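Local coordinates for protein congerin-1 (Conger myriaster, PDB 1C1L) that binds beta-galactosides as a homodimeric galectin of the conger eel, its physiological role being not yet known, at residues G21-N26 / R130-K135; R30-V35 / S43-H48. All coordinates share one frame; numbering follows the deposited sequence.

Contact 1: G21-N26 / R130-K135; sequences GGFINN and RLTLVK
Thr132 and Phe23 meet through their first torsions: chi1 of 58° at Thr132 sets CG2 beside its own backbone N, and chi1 of -71° at Phe23 sets the ring beside its own amide. The methyl CG2 of Thr132 thereby reaches the edge of the Phe23 ring, near its plane, 4.0 Å from CD2. The same torsion turns OG1 of Thr132 toward Gly22 CA, where it makes a weak hydrogen bond to Gly21 O. Gly21 O accepts mainly from two amides, Thr132 N at 2.9 Å and Leu133 N at 3.1 Å, the second coming from above the carbonyl plane. Gly21 N donates to Leu133 O, while Phe23 and Arg130 exchange a regular pair, with Arg130 N to Phe23 O at 2.8 Å. Between the Gly21 and Phe23 pairings, Gly22 CA lies 3.1 Å from Arg130 O, a CA-H...O contact. The extended Arg130 chain reaches Glu137 of the second subunit in a salt bridge, and Leu133 to Lys135 pair with a strand of that subunit. With Thr132 and Leu133 both facing Gly21, this is a classic beta bulge in the antiparallel sheet that continues across the galectin dimer interface.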
loop_
_atom_site.group_PDB
_atom_site.type_symbol
_atom_site.label_atom_id
_atom_site.label_comp_id
_atom_site.label_asym_id
_atom_site.label_seq_id
_atom_site.Cartn_x
_atom_site.Cartn_y
_atom_site.Cartn_z
ATOM N N GLY A 21 2.281 6.189 -6.269
ATOM C CA GLY A 21 1.553 7.172 -7.043
ATOM C C GLY A 21 0.930 8.175 -6.095
ATOM O O GLY A 21 0.687 7.876 -4.914
ATOM N N GLY A 22 0.658 9.366 -6.584
ATOM C CA GLY A 22 0.040 10.370 -5.761
ATOM C C GLY A 22 -0.045 11.689 -6.495
ATOM O O GLY A 22 0.116 11.736 -7.713
ATOM N N PHE A 23 -0.277 12.755 -5.752
ATOM C CA PHE A 23 -0.428 14.079 -6.338
ATOM C C PHE A 23 0.544 15.034 -5.688
ATOM O O PHE A 23 0.665 15.038 -4.470
ATOM C CB PHE A 23 -1.847 14.611 -6.120
ATOM C CG PHE A 23 -2.856 13.859 -6.966
ATOM C CD1 PHE A 23 -3.128 14.283 -8.262
ATOM C CD2 PHE A 23 -3.473 12.719 -6.448
ATOM C CE1 PHE A 23 -4.028 13.560 -9.045
ATOM C CE2 PHE A 23 -4.366 12.001 -7.238
ATOM C CZ PHE A 23 -4.643 12.417 -8.536
ATOM N N ILE A 24 1.267 15.808 -6.483
ATOM C CA ILE A 24 2.173 16.807 -5.946
ATOM C C ILE A 24 1.312 18.010 -5.572
ATOM O O ILE A 24 0.368 18.346 -6.295
ATOM C CB ILE A 24 3.221 17.173 -7.022
ATOM C CG1 ILE A 24 4.029 15.937 -7.394
ATOM C CG2 ILE A 24 4.169 18.234 -6.499
ATOM C CD1 ILE A 24 4.647 16.025 -8.800
ATOM N N ASN A 25 1.592 18.672 -4.467
ATOM C CA ASN A 25 0.852 19.862 -4.075
ATOM C C ASN A 25 1.043 20.973 -5.087
ATOM O O ASN A 25 1.977 20.988 -5.902
ATOM C CB ASN A 25 1.314 20.455 -2.759
ATOM C CG ASN A 25 1.112 19.583 -1.541
ATOM O OD1 ASN A 25 0.515 18.515 -1.590
ATOM N ND2 ASN A 25 1.619 19.959 -0.383
ATOM N N ASN A 26 0.124 21.914 -5.076
ATOM C CA ASN A 26 0.344 23.151 -5.817
ATOM C C ASN A 26 1.357 23.944 -5.010
ATOM O O ASN A 26 1.530 23.705 -3.810
ATOM C CB ASN A 26 -0.928 23.951 -5.937
ATOM C CG ASN A 26 -2.002 23.172 -6.677
ATOM O OD1 ASN A 26 -3.141 23.119 -6.234
ATOM N ND2 ASN A 26 -1.710 22.511 -7.774
ATOM N N ARG A 130 0.976 14.182 -1.827
ATOM C CA ARG A 130 0.061 13.255 -1.181
ATOM C C ARG A 130 0.248 11.866 -1.808
ATOM O O ARG A 130 0.172 11.736 -3.034
ATOM C CB ARG A 130 -1.369 13.761 -1.393
ATOM C CG ARG A 130 -2.463 12.956 -0.702
ATOM C CD ARG A 130 -3.818 13.565 -0.990
ATOM N NE ARG A 130 -4.860 12.841 -0.278
ATOM C CZ ARG A 130 -5.871 12.229 -0.897
ATOM N NH1 ARG A 130 -6.000 12.228 -2.228
ATOM N NH2 ARG A 130 -6.786 11.613 -0.153
ATOM N N LEU A 131 0.542 10.844 -1.004
ATOM C CA LEU A 131 0.647 9.462 -1.469
ATOM C C LEU A 131 -0.774 8.896 -1.577
ATOM O O LEU A 131 -1.503 8.966 -0.598
ATOM C CB LEU A 131 1.453 8.600 -0.480
ATOM C CG LEU A 131 1.654 7.130 -0.859
ATOM C CD1 LEU A 131 2.497 7.022 -2.119
ATOM C CD2 LEU A 131 2.343 6.409 0.288
ATOM N N THR A 132 -1.208 8.376 -2.711
ATOM C CA THR A 132 -2.540 7.800 -2.797
ATOM C C THR A 132 -2.481 6.327 -3.156
ATOM O O THR A 132 -3.418 5.594 -2.843
ATOM C CB THR A 132 -3.419 8.508 -3.870
ATOM O OG1 THR A 132 -2.751 8.413 -5.135
ATOM C CG2 THR A 132 -3.678 9.962 -3.520
ATOM N N LEU A 133 -1.408 5.846 -3.788
ATOM C CA LEU A 133 -1.330 4.493 -4.312
ATOM C C LEU A 133 -0.005 3.818 -4.058
ATOM O O LEU A 133 1.035 4.468 -4.214
ATOM C CB LEU A 133 -1.587 4.549 -5.819
ATOM C CG LEU A 133 -1.298 3.413 -6.818
ATOM C CD1 LEU A 133 -2.255 3.675 -7.940
ATOM C CD2 LEU A 133 0.117 3.378 -7.423
ATOM N N VAL A 134 -0.038 2.534 -3.708
ATOM C CA VAL A 134 1.141 1.701 -3.625
ATOM C C VAL A 134 0.774 0.414 -4.333
ATOM O O VAL A 134 -0.250 -0.232 -4.060
ATOM C CB VAL A 134 1.545 1.363 -2.171
ATOM C CG1 VAL A 134 2.734 0.407 -2.169
ATOM C CG2 VAL A 134 1.958 2.613 -1.439
ATOM N N LYS A 135 1.647 0.048 -5.249
ATOM C CA LYS A 135 1.460 -1.137 -6.041
ATOM C C LYS A 135 2.730 -1.969 -5.976
ATOM O O LYS A 135 3.831 -1.408 -5.912
ATOM C CB LYS A 135 1.123 -0.628 -7.408
ATOM C CG LYS A 135 1.043 -1.627 -8.528
ATOM C CD LYS A 135 0.379 -0.883 -9.654
ATOM C CE LYS A 135 0.389 -1.707 -10.911
ATOM N NZ LYS A 135 -0.345 -2.953 -10.754
#

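Contact 2: R30-V35 / S43-H48; sequences RFSVNV and SLHLDH. With GAL (beta-D-galactopyranose), chain B.
Arg30 and Asp47 join at the Arg30 end of the 30-35 / 43-48 strand pair, beside the bound galactose. Arg30 NH1 gives a salt bridge to Asp47 OD2 at 2.8 Å; OD2 lies in the guanidinium plane and is met on its syn side, with NH1 33° out of the carboxylate plane. NH1 also donates to O3 and O4 of the sugar, and Arg30 NH2 to O3 at 3.0 Å, so NH1 is shared between carboxylate and sugar while both nitrogens hold O3. Asp47 OD2 has a second cation in Arg49, whereas OD1 accepts from a water that also bonds Ser32 OG. At His45, ND1 donates to Asn34 OD1 at 2.8 Å and 163°, in the planes of both ring and carbonyl; the amide lies beside the imidazole, 27° from coplanar. This bond helps hold the ring with His45 NE2 2.7 Å from galactose O4. Asn34 ND2 in turn donates to Ser32 OG. Phe31 with His48, Val33 with Leu46 and Val35 with Leu44 exchange backbone N-H...O bonds in pairs, and Ser43 N adds a weak bond to Val35 O in a classic beta bulge. On the other face, Val33 packs beside Leu46 and Val35 beside Leu44, while a second water bonds His48 ND1 and donates to Leu46 O. With ND1 donating, a neutral His45 could accept from O4 at NE2, consistent with sugar-binding groups positioned by Asn34 and Asp47.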
loop_
_atom_site.group_PDB
_atom_site.type_symbol
_atom_site.label_atom_id
_atom_site.label_comp_id
_atom_site.label_asym_id
_atom_site.label_seq_id
_atom_site.Cartn_x
_atom_site.Cartn_y
_atom_site.Cartn_z
ATOM N N ARG A 30 9.316 20.877 -2.288
ATOM C CA ARG A 30 9.932 19.608 -2.628
ATOM C C ARG A 30 9.153 18.470 -2.004
ATOM O O ARG A 30 8.361 18.721 -1.093
ATOM C CB ARG A 30 11.367 19.529 -2.091
ATOM C CG ARG A 30 11.470 19.660 -0.562
ATOM C CD ARG A 30 12.943 19.693 -0.230
ATOM N NE ARG A 30 13.181 19.864 1.193
ATOM C CZ ARG A 30 14.009 19.091 1.898
ATOM N NH1 ARG A 30 14.688 18.084 1.353
ATOM N NH2 ARG A 30 14.155 19.333 3.194
ATOM N N PHE A 31 9.341 17.253 -2.501
ATOM C CA PHE A 31 8.793 16.092 -1.816
ATOM C C PHE A 31 9.721 14.903 -2.063
ATOM O O PHE A 31 10.426 14.839 -3.080
ATOM C CB PHE A 31 7.365 15.744 -2.313
ATOM C CG PHE A 31 7.289 14.976 -3.620
ATOM C CD1 PHE A 31 7.412 15.658 -4.830
ATOM C CD2 PHE A 31 7.153 13.582 -3.597
ATOM C CE1 PHE A 31 7.401 14.938 -6.022
ATOM C CE2 PHE A 31 7.144 12.878 -4.796
ATOM C CZ PHE A 31 7.271 13.550 -6.007
ATOM N N SER A 32 9.754 13.958 -1.130
ATOM C CA SER A 32 10.574 12.780 -1.290
ATOM C C SER A 32 9.843 11.466 -1.093
ATOM O O SER A 32 8.840 11.370 -0.386
ATOM C CB SER A 32 11.736 12.828 -0.319
ATOM O OG SER A 32 11.292 13.054 1.017
ATOM N N VAL A 33 10.404 10.480 -1.770
ATOM C CA VAL A 33 10.001 9.090 -1.610
ATOM C C VAL A 33 11.157 8.502 -0.820
ATOM O O VAL A 33 12.332 8.658 -1.181
ATOM C CB VAL A 33 9.896 8.354 -2.959
ATOM C CG1 VAL A 33 9.556 6.895 -2.723
ATOM C CG2 VAL A 33 8.820 9.011 -3.817
ATOM N N ASN A 34 10.820 7.844 0.287
ATOM C CA ASN A 34 11.806 7.279 1.186
ATOM C C ASN A 34 11.558 5.796 1.408
ATOM O O ASN A 34 10.452 5.437 1.806
ATOM C CB ASN A 34 11.734 7.964 2.543
ATOM C CG ASN A 34 11.835 9.466 2.399
ATOM O OD1 ASN A 34 12.924 10.030 2.272
ATOM N ND2 ASN A 34 10.709 10.168 2.336
ATOM N N VAL A 35 12.533 4.929 1.120
ATOM C CA VAL A 35 12.423 3.505 1.436
ATOM C C VAL A 35 13.627 3.069 2.256
ATOM O O VAL A 35 14.779 3.505 2.055
ATOM C CB VAL A 35 12.362 2.556 0.183
ATOM C CG1 VAL A 35 11.004 2.714 -0.465
ATOM C CG2 VAL A 35 13.462 2.853 -0.825
ATOM N N SER A 43 17.544 3.488 2.836
ATOM C CA SER A 43 18.410 3.111 1.728
ATOM C C SER A 43 18.242 4.075 0.553
ATOM O O SER A 43 19.192 4.285 -0.205
ATOM C CB SER A 43 18.099 1.692 1.259
ATOM O OG SER A 43 18.628 0.761 2.183
ATOM N N LEU A 44 17.086 4.699 0.353
ATOM C CA LEU A 44 16.928 5.651 -0.729
ATOM C C LEU A 44 15.987 6.748 -0.283
ATOM O O LEU A 44 14.905 6.484 0.256
ATOM C CB LEU A 44 16.365 4.963 -1.993
ATOM C CG LEU A 44 16.039 5.877 -3.188
ATOM C CD1 LEU A 44 17.300 6.492 -3.756
ATOM C CD2 LEU A 44 15.298 5.072 -4.239
ATOM N N HIS A 45 16.474 7.976 -0.457
ATOM C CA HIS A 45 15.712 9.190 -0.241
ATOM C C HIS A 45 15.742 9.807 -1.624
ATOM O O HIS A 45 16.826 10.154 -2.104
ATOM C CB HIS A 45 16.422 10.101 0.764
ATOM C CG HIS A 45 15.880 11.525 0.859
ATOM N ND1 HIS A 45 14.782 11.974 1.440
ATOM C CD2 HIS A 45 16.565 12.630 0.402
ATOM C CE1 HIS A 45 14.755 13.279 1.357
ATOM N NE2 HIS A 45 15.829 13.661 0.726
ATOM N N LEU A 46 14.603 9.956 -2.295
ATOM C CA LEU A 46 14.541 10.483 -3.645
ATOM C C LEU A 46 13.773 11.780 -3.544
ATOM O O LEU A 46 12.549 11.775 -3.378
ATOM C CB LEU A 46 13.808 9.478 -4.542
ATOM C CG LEU A 46 13.452 9.942 -5.960
ATOM C CD1 LEU A 46 14.707 10.128 -6.788
ATOM C CD2 LEU A 46 12.533 8.935 -6.595
ATOM N N ASP A 47 14.486 12.900 -3.603
ATOM C CA ASP A 47 13.905 14.208 -3.389
ATOM C C ASP A 47 13.746 15.012 -4.681
ATOM O O ASP A 47 14.720 15.232 -5.411
ATOM C CB ASP A 47 14.802 14.947 -2.386
ATOM C CG ASP A 47 14.135 16.073 -1.618
ATOM O OD1 ASP A 47 12.924 16.092 -1.436
ATOM O OD2 ASP A 47 14.853 16.951 -1.178
ATOM N N HIS A 48 12.511 15.362 -5.047
ATOM C CA HIS A 48 12.254 16.227 -6.189
ATOM C C HIS A 48 12.092 17.623 -5.643
ATOM O O HIS A 48 11.135 17.915 -4.926
ATOM C CB HIS A 48 10.967 15.843 -6.947
ATOM C CG HIS A 48 11.172 14.687 -7.921
ATOM N ND1 HIS A 48 11.226 13.409 -7.616
ATOM C CD2 HIS A 48 11.360 14.765 -9.285
ATOM C CE1 HIS A 48 11.441 12.702 -8.684
ATOM N NE2 HIS A 48 11.524 13.523 -9.696
HETATM C C1 GAL B . 19.431 17.992 2.858
HETATM C C2 GAL B . 17.966 18.179 3.253
HETATM C C3 GAL B . 17.337 16.840 3.643
HETATM C C4 GAL B . 17.577 15.786 2.547
HETATM C C5 GAL B . 19.055 15.737 2.183
HETATM C C6 GAL B . 19.332 14.787 1.037
HETATM O O2 GAL B . 17.897 19.076 4.355
HETATM O O3 GAL B . 15.947 17.030 3.847
HETATM O O4 GAL B . 16.799 16.129 1.410
HETATM O O5 GAL B . 19.534 17.049 1.798
HETATM O O6 GAL B . 20.710 14.724 0.766
HETATM O O HOH W 1 10.582 12.331 -5.231
HETATM O O HOH W 2 11.715 15.829 1.236
#

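How the contacts relate
Contact 1 and contact 2 lie on the two different antiparallel sheets of the galectin beta sandwich, their centres about 13 Å apart, and contact 2 is nested in the chain between the two segments of contact 1. They touch where Ile24 CG1 meets Phe31 CE1 at 3.8 Å, joining residues on consecutive strands. A further connection runs through Asp128, which is bonded to both Asn25 and Arg30. Their roles diverge: contact 2, about 3 Å from the chain centre to its own centre, supplies Arg30, His45 and Asp47 to the galactose pocket, whereas contact 1, about 12 Å out by the same measure, lies away from that site and borders the second subunit.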